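Local coordinates for protein C-domain type II peptide synthetase (Streptomyces globisporus, PDB 4ZNM) that is a free-standing (type II) condensation-domain protein of the peptide synthetase family, at residues E214-R219 and F313-T318; L345-L350 and E356-A361. All coordinates share one frame; numbering follows the deposited sequence.

Contact 1 joins the end of helix 207-219 to strand 312-319, which is paired with strand 288-295 in a two-stranded antiparallel sheet. Contact 2 follows in series along the chain, bringing the short helix 347-350 against the loop that leads to strand 366-373. Their centres lie about 10 Å apart, on the same side of the chain's centre, and their apolar side chains are in direct contact: W216 CB approaches L350 CD1 at 3.5 Å, and P315 CG approaches L350 CD2 at 4.1 Å. Helix 207-219, strand 312-319 and helix 347-350 thus pack into one local, buried cluster, to which the loop is added by L357 against P315. The cluster lies well away from the chain's centre.

Contact 1 (E214-R219 and F313-T318); sequences EFWRKR and FLPLRT
The edge of the W216 indole meets P315, whose carbonyl O lies near the ring plane 3.5 Å from W216 CH2. L314 CD1 comes in obliquely, 4.1 Å from W216 CZ2, the two side chains crossing at about a right angle. F215 points the CE2 corner of its ring at the centre of one indole face, 3.7 Å above the plane. The indole N-H is directed elsewhere, to the carbonyl of H343. The guanidinium planes of R219 and R317 lie 25° apart, and each arginine donates to the other's backbone carbonyl. R317 NH1 reaches R219 O at 2.8 Å, almost in its own guanidinium plane, and also bonds Q221 O; R219 NH2 reaches R317 O at 2.6 Å, nearly along the C=O axis but tilted from the R219 guanidinium plane, with a bent N-H...O angle of 134°, and that oxygen also accepts from T336 OG1. This reciprocal pair ties the last residue of helix 207-219 to a strand of the two-stranded sheet 288-295/312-319 within the condensation domain. R317 spans the gap because its chain is extended from CG to NE, whereas R219 bends at chi2 (66°). Salt bridges to E339 (R219 NE) and D288 (R317 NE) probably offset both charges.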
loop_
_atom_site.group_PDB
_atom_site.type_symbol
_atom_site.label_atom_id
_atom_site.label_comp_id
_atom_site.label_asym_id
_atom_site.label_seq_id
_atom_site.Cartn_x
_atom_site.Cartn_y
_atom_site.Cartn_z
ATOM N N GLU A 214 -19.670 -4.597 19.328
ATOM C CA GLU A 214 -19.671 -5.379 20.570
ATOM C C GLU A 214 -18.619 -6.471 20.463
ATOM O O GLU A 214 -17.936 -6.747 21.431
ATOM C CB GLU A 214 -21.039 -5.993 20.869
ATOM C CG GLU A 214 -21.248 -6.285 22.370
ATOM C CD GLU A 214 -22.570 -6.991 22.670
ATOM O OE1 GLU A 214 -23.614 -6.588 22.109
ATOM O OE2 GLU A 214 -22.565 -7.948 23.478
ATOM N N PHE A 215 -18.464 -7.071 19.285
ATOM C CA PHE A 215 -17.383 -8.039 19.082
ATOM C C PHE A 215 -16.003 -7.429 19.361
ATOM O O PHE A 215 -15.182 -8.026 20.045
ATOM C CB PHE A 215 -17.403 -8.603 17.653
ATOM C CG PHE A 215 -16.122 -9.291 17.271
ATOM C CD1 PHE A 215 -15.929 -10.614 17.579
ATOM C CD2 PHE A 215 -15.109 -8.609 16.633
ATOM C CE1 PHE A 215 -14.757 -11.237 17.265
ATOM C CE2 PHE A 215 -13.919 -9.235 16.328
ATOM C CZ PHE A 215 -13.757 -10.557 16.630
ATOM N N TRP A 216 -15.744 -6.235 18.840
ATOM C CA TRP A 216 -14.423 -5.629 18.960
ATOM C C TRP A 216 -14.098 -5.150 20.374
ATOM O O TRP A 216 -12.963 -5.294 20.826
ATOM C CB TRP A 216 -14.292 -4.472 17.979
ATOM C CG TRP A 216 -14.106 -4.931 16.562
ATOM C CD1 TRP A 216 -15.004 -4.844 15.532
ATOM C CD2 TRP A 216 -12.945 -5.575 16.030
ATOM N NE1 TRP A 216 -14.450 -5.366 14.379
ATOM C CE2 TRP A 216 -13.189 -5.824 14.663
ATOM C CE3 TRP A 216 -11.713 -5.938 16.569
ATOM C CZ2 TRP A 216 -12.247 -6.446 13.839
ATOM C CZ3 TRP A 216 -10.775 -6.528 15.743
ATOM C CH2 TRP A 216 -11.049 -6.788 14.402
ATOM N N ARG A 217 -15.088 -4.570 21.058
ATOM C CA ARG A 217 -14.930 -4.168 22.451
ATOM C C ARG A 217 -14.438 -5.370 23.255
ATOM O O ARG A 217 -13.489 -5.268 24.043
ATOM C CB ARG A 217 -16.252 -3.662 23.053
ATOM C CG ARG A 217 -16.609 -2.222 22.714
ATOM C CD ARG A 217 -17.924 -1.797 23.419
ATOM N NE ARG A 217 -18.848 -1.138 22.489
ATOM C CZ ARG A 217 -20.023 -1.629 22.085
ATOM N NH1 ARG A 217 -20.485 -2.795 22.542
ATOM N NH2 ARG A 217 -20.758 -0.932 21.227
ATOM N N LYS A 218 -15.079 -6.514 23.047
ATOM C CA LYS A 218 -14.677 -7.729 23.771
ATOM C C LYS A 218 -13.330 -8.232 23.285
ATOM O O LYS A 218 -12.448 -8.512 24.077
ATOM C CB LYS A 218 -15.713 -8.849 23.617
ATOM C CG LYS A 218 -17.092 -8.516 24.161
ATOM C CD LYS A 218 -18.108 -9.607 23.820
ATOM C CE LYS A 218 -19.466 -9.313 24.448
ATOM N NZ LYS A 218 -20.505 -10.316 24.078
ATOM N N ARG A 219 -13.180 -8.363 21.970
ATOM C CA ARG A 219 -11.963 -8.930 21.410
ATOM C C ARG A 219 -10.707 -8.134 21.745
ATOM O O ARG A 219 -9.635 -8.696 21.949
ATOM C CB ARG A 219 -12.087 -9.024 19.901
ATOM C CG ARG A 219 -11.036 -9.910 19.275
ATOM C CD ARG A 219 -11.197 -11.391 19.688
ATOM N NE ARG A 219 -10.372 -12.152 18.789
ATOM C CZ ARG A 219 -9.053 -12.275 18.902
ATOM N NH1 ARG A 219 -8.412 -11.743 19.934
ATOM N NH2 ARG A 219 -8.379 -12.952 17.979
ATOM N N PHE A 313 -7.349 0.220 8.017
ATOM C CA PHE A 313 -6.522 -0.191 9.151
ATOM C C PHE A 313 -7.314 -1.191 9.991
ATOM O O PHE A 313 -8.428 -0.893 10.418
ATOM C CB PHE A 313 -6.158 1.093 9.924
ATOM C CG PHE A 313 -5.109 0.952 10.984
ATOM C CD1 PHE A 313 -3.769 1.192 10.697
ATOM C CD2 PHE A 313 -5.481 0.668 12.302
ATOM C CE1 PHE A 313 -2.803 1.144 11.691
ATOM C CE2 PHE A 313 -4.525 0.611 13.302
ATOM C CZ PHE A 313 -3.180 0.858 12.990
ATOM N N LEU A 314 -6.771 -2.389 10.174
ATOM C CA LEU A 314 -7.532 -3.514 10.704
ATOM C C LEU A 314 -6.709 -4.257 11.770
ATOM O O LEU A 314 -5.720 -4.924 11.451
ATOM C CB LEU A 314 -7.916 -4.469 9.576
ATOM C CG LEU A 314 -8.670 -5.737 9.982
ATOM C CD1 LEU A 314 -10.030 -5.382 10.586
ATOM C CD2 LEU A 314 -8.817 -6.713 8.806
ATOM N N PRO A 315 -7.091 -4.132 13.044
ATOM C CA PRO A 315 -6.206 -4.735 14.053
ATOM C C PRO A 315 -6.412 -6.239 14.203
ATOM O O PRO A 315 -7.543 -6.721 14.282
ATOM C CB PRO A 315 -6.570 -3.982 15.333
ATOM C CG PRO A 315 -7.911 -3.384 15.084
ATOM C CD PRO A 315 -8.038 -3.168 13.622
ATOM N N LEU A 316 -5.295 -6.963 14.221
ATOM C CA LEU A 316 -5.290 -8.428 14.311
ATOM C C LEU A 316 -4.654 -8.824 15.624
ATOM O O LEU A 316 -3.452 -8.635 15.797
ATOM C CB LEU A 316 -4.510 -9.049 13.142
ATOM C CG LEU A 316 -5.041 -8.685 11.762
ATOM C CD1 LEU A 316 -4.263 -9.323 10.648
ATOM C CD2 LEU A 316 -6.500 -9.030 11.623
ATOM N N ARG A 317 -5.463 -9.343 16.543
ATOM C CA ARG A 317 -4.970 -9.754 17.852
ATOM C C ARG A 317 -4.938 -11.256 17.977
ATOM O O ARG A 317 -5.970 -11.887 17.873
ATOM C CB ARG A 317 -5.847 -9.202 18.956
ATOM C CG ARG A 317 -5.356 -9.564 20.347
ATOM C CD ARG A 317 -6.251 -8.974 21.404
ATOM N NE ARG A 317 -5.646 -9.011 22.741
ATOM C CZ ARG A 317 -6.298 -8.728 23.864
ATOM N NH1 ARG A 317 -7.582 -8.409 23.838
ATOM N NH2 ARG A 317 -5.666 -8.732 25.018
ATOM N N THR A 318 -3.756 -11.808 18.240
ATOM C CA THR A 318 -3.596 -13.252 18.398
ATOM C C THR A 318 -2.821 -13.575 19.660
ATOM O O THR A 318 -1.835 -12.900 20.001
ATOM C CB THR A 318 -2.855 -13.865 17.199
ATOM O OG1 THR A 318 -3.487 -13.438 15.997
ATOM C CG2 THR A 318 -2.884 -15.397 17.242
#

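Contact 2 (L345-L350 and E356-A361); sequences LPFSRL and ELMASA
F347 opens a single short helical turn, 347-350, just after the N-cap residue P346, and it faces L357 and M358, the two central residues of a type I beta turn running from E356 to A359. The P346 carbonyl accepts from both R349 N and L350 N, while A359 N closes the beta turn on E356 O at 3.0 Å. No hydrogen bond crosses between the segments; the 115 Å² buried between them belongs almost wholly to three residues. The phenyl ring of F347 presents its edge. L357 CD2 sits near the ring plane, 4.0 Å from F347 CE2 and nearly as close to CZ, and the selenium of M358, a selenomethionine, lies 4.0 Å from F347 CE1. That selenium is 5.3 Å from the ring centroid and 85° off the ring normal, which places it beside the ring rather than over a face. F347 reaches the loop because its CG stands opposite the backbone N (chi1 -170°). The M358 chain bends at chi3 and slides past the ring in the opposite direction. F313 meets the same ring with planes at about 60°, and P315 touches both F347 and L357. Geometrically this is an edge-on Met-aromatic contact, made here by selenium, joining a short helix to a beta turn beside strand 312-319 of the condensation domain.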
loop_
_atom_site.group_PDB
_atom_site.type_symbol
_atom_site.label_atom_id
_atom_site.label_comp_id
_atom_site.label_asym_id
_atom_site.label_seq_id
_atom_site.Cartn_x
_atom_site.Cartn_y
_atom_site.Cartn_z
ATOM N N LEU A 345 -14.681 -3.182 10.501
ATOM C CA LEU A 345 -15.227 -1.827 10.552
ATOM C C LEU A 345 -14.228 -0.767 10.106
ATOM O O LEU A 345 -13.020 -0.919 10.330
ATOM C CB LEU A 345 -15.670 -1.498 11.981
ATOM C CG LEU A 345 -16.834 -2.296 12.590
ATOM C CD1 LEU A 345 -17.003 -1.874 14.030
ATOM C CD2 LEU A 345 -18.130 -2.074 11.806
ATOM N N PRO A 346 -14.730 0.337 9.539
ATOM C CA PRO A 346 -13.820 1.462 9.294
ATOM C C PRO A 346 -13.151 1.878 10.592
ATOM O O PRO A 346 -13.852 2.168 11.579
ATOM C CB PRO A 346 -14.735 2.574 8.766
ATOM C CG PRO A 346 -16.090 1.950 8.581
ATOM C CD PRO A 346 -16.143 0.731 9.405
ATOM N N PHE A 347 -11.820 1.927 10.589
ATOM C CA PHE A 347 -11.081 2.108 11.821
ATOM C C PHE A 347 -11.465 3.390 12.573
ATOM O O PHE A 347 -11.486 3.392 13.794
ATOM C CB PHE A 347 -9.573 2.100 11.550
ATOM C CG PHE A 347 -8.740 2.049 12.805
ATOM C CD1 PHE A 347 -7.993 3.128 13.201
ATOM C CD2 PHE A 347 -8.717 0.915 13.592
ATOM C CE1 PHE A 347 -7.215 3.083 14.363
ATOM C CE2 PHE A 347 -7.943 0.866 14.742
ATOM C CZ PHE A 347 -7.200 1.953 15.124
ATOM N N SER A 348 -11.759 4.475 11.857
ATOM C CA SER A 348 -12.084 5.743 12.510
ATOM C C SER A 348 -13.369 5.624 13.348
ATOM O O SER A 348 -13.543 6.351 14.327
ATOM C CB SER A 348 -12.226 6.870 11.475
ATOM O OG SER A 348 -13.373 6.643 10.681
ATOM N N ARG A 349 -14.230 4.675 12.992
ATOM C CA ARG A 349 -15.422 4.353 13.784
ATOM C C ARG A 349 -15.182 3.308 14.884
ATOM O O ARG A 349 -15.909 3.249 15.875
ATOM C CB ARG A 349 -16.543 3.844 12.859
ATOM C CG ARG A 349 -17.175 4.934 11.987
ATOM C CD ARG A 349 -17.867 6.028 12.814
ATOM N NE ARG A 349 -18.283 7.161 11.982
ATOM C CZ ARG A 349 -19.471 7.275 11.392
ATOM N NH1 ARG A 349 -19.743 8.349 10.654
ATOM N NH2 ARG A 349 -20.386 6.318 11.525
ATOM N N LEU A 350 -14.186 2.463 14.687
ATOM C CA LEU A 350 -13.875 1.436 15.666
ATOM C C LEU A 350 -13.084 2.019 16.841
ATOM O O LEU A 350 -13.349 1.695 17.976
ATOM C CB LEU A 350 -13.084 0.308 15.016
ATOM C CG LEU A 350 -12.402 -0.701 15.948
ATOM C CD1 LEU A 350 -13.437 -1.296 16.880
ATOM C CD2 LEU A 350 -11.697 -1.800 15.187
ATOM N N GLU A 356 -7.775 3.121 23.895
ATOM C CA GLU A 356 -6.375 3.036 24.335
ATOM C C GLU A 356 -5.537 2.132 23.413
ATOM O O GLU A 356 -4.342 1.961 23.629
ATOM C CB GLU A 356 -6.278 2.527 25.785
ATOM C CG GLU A 356 -7.018 3.367 26.846
ATOM C CD GLU A 356 -6.524 4.803 26.963
ATOM O OE1 GLU A 356 -5.374 5.084 26.575
ATOM O OE2 GLU A 356 -7.289 5.661 27.447
ATOM N N LEU A 357 -6.167 1.561 22.392
ATOM C CA LEU A 357 -5.501 0.632 21.487
ATOM C C LEU A 357 -4.151 1.144 20.954
ATOM O O LEU A 357 -3.218 0.355 20.741
ATOM C CB LEU A 357 -6.415 0.309 20.298
ATOM C CG LEU A 357 -5.893 -0.783 19.354
ATOM C CD1 LEU A 357 -5.890 -2.145 20.074
ATOM C CD2 LEU A 357 -6.725 -0.835 18.097
HETATM N N MSE A 358 -4.038 2.451 20.712
HETATM C CA MSE A 358 -2.841 2.955 20.054
HETATM C C MSE A 358 -1.899 3.656 21.011
HETATM O O MSE A 358 -1.026 4.396 20.572
HETATM C CB MSE A 358 -3.202 3.941 18.943
HETATM C CG MSE A 358 -3.957 3.373 17.741
HETATM SE SE MSE A 358 -4.331 4.856 16.541
HETATM C CE MSE A 358 -5.618 5.725 17.738
ATOM N N ALA A 359 -2.057 3.454 22.307
ATOM C CA ALA A 359 -1.248 4.223 23.268
ATOM C C ALA A 359 0.288 4.095 23.103
ATOM O O ALA A 359 1.025 4.715 23.858
ATOM C CB ALA A 359 -1.632 3.844 24.659
ATOM N N SER A 360 0.738 3.298 22.129
ATOM C CA SER A 360 2.162 3.213 21.777
ATOM C C SER A 360 2.449 3.698 20.343
ATOM O O SER A 360 3.438 3.310 19.706
ATOM C CB SER A 360 2.669 1.787 21.959
ATOM O OG SER A 360 3.203 1.642 23.262
ATOM N N ALA A 361 1.574 4.562 19.850
ATOM C CA ALA A 361 1.775 5.191 18.570
ATOM C C ALA A 361 2.568 6.441 18.758
ATOM O O ALA A 361 3.476 6.748 17.950
ATOM C CB ALA A 361 0.442 5.501 17.905
#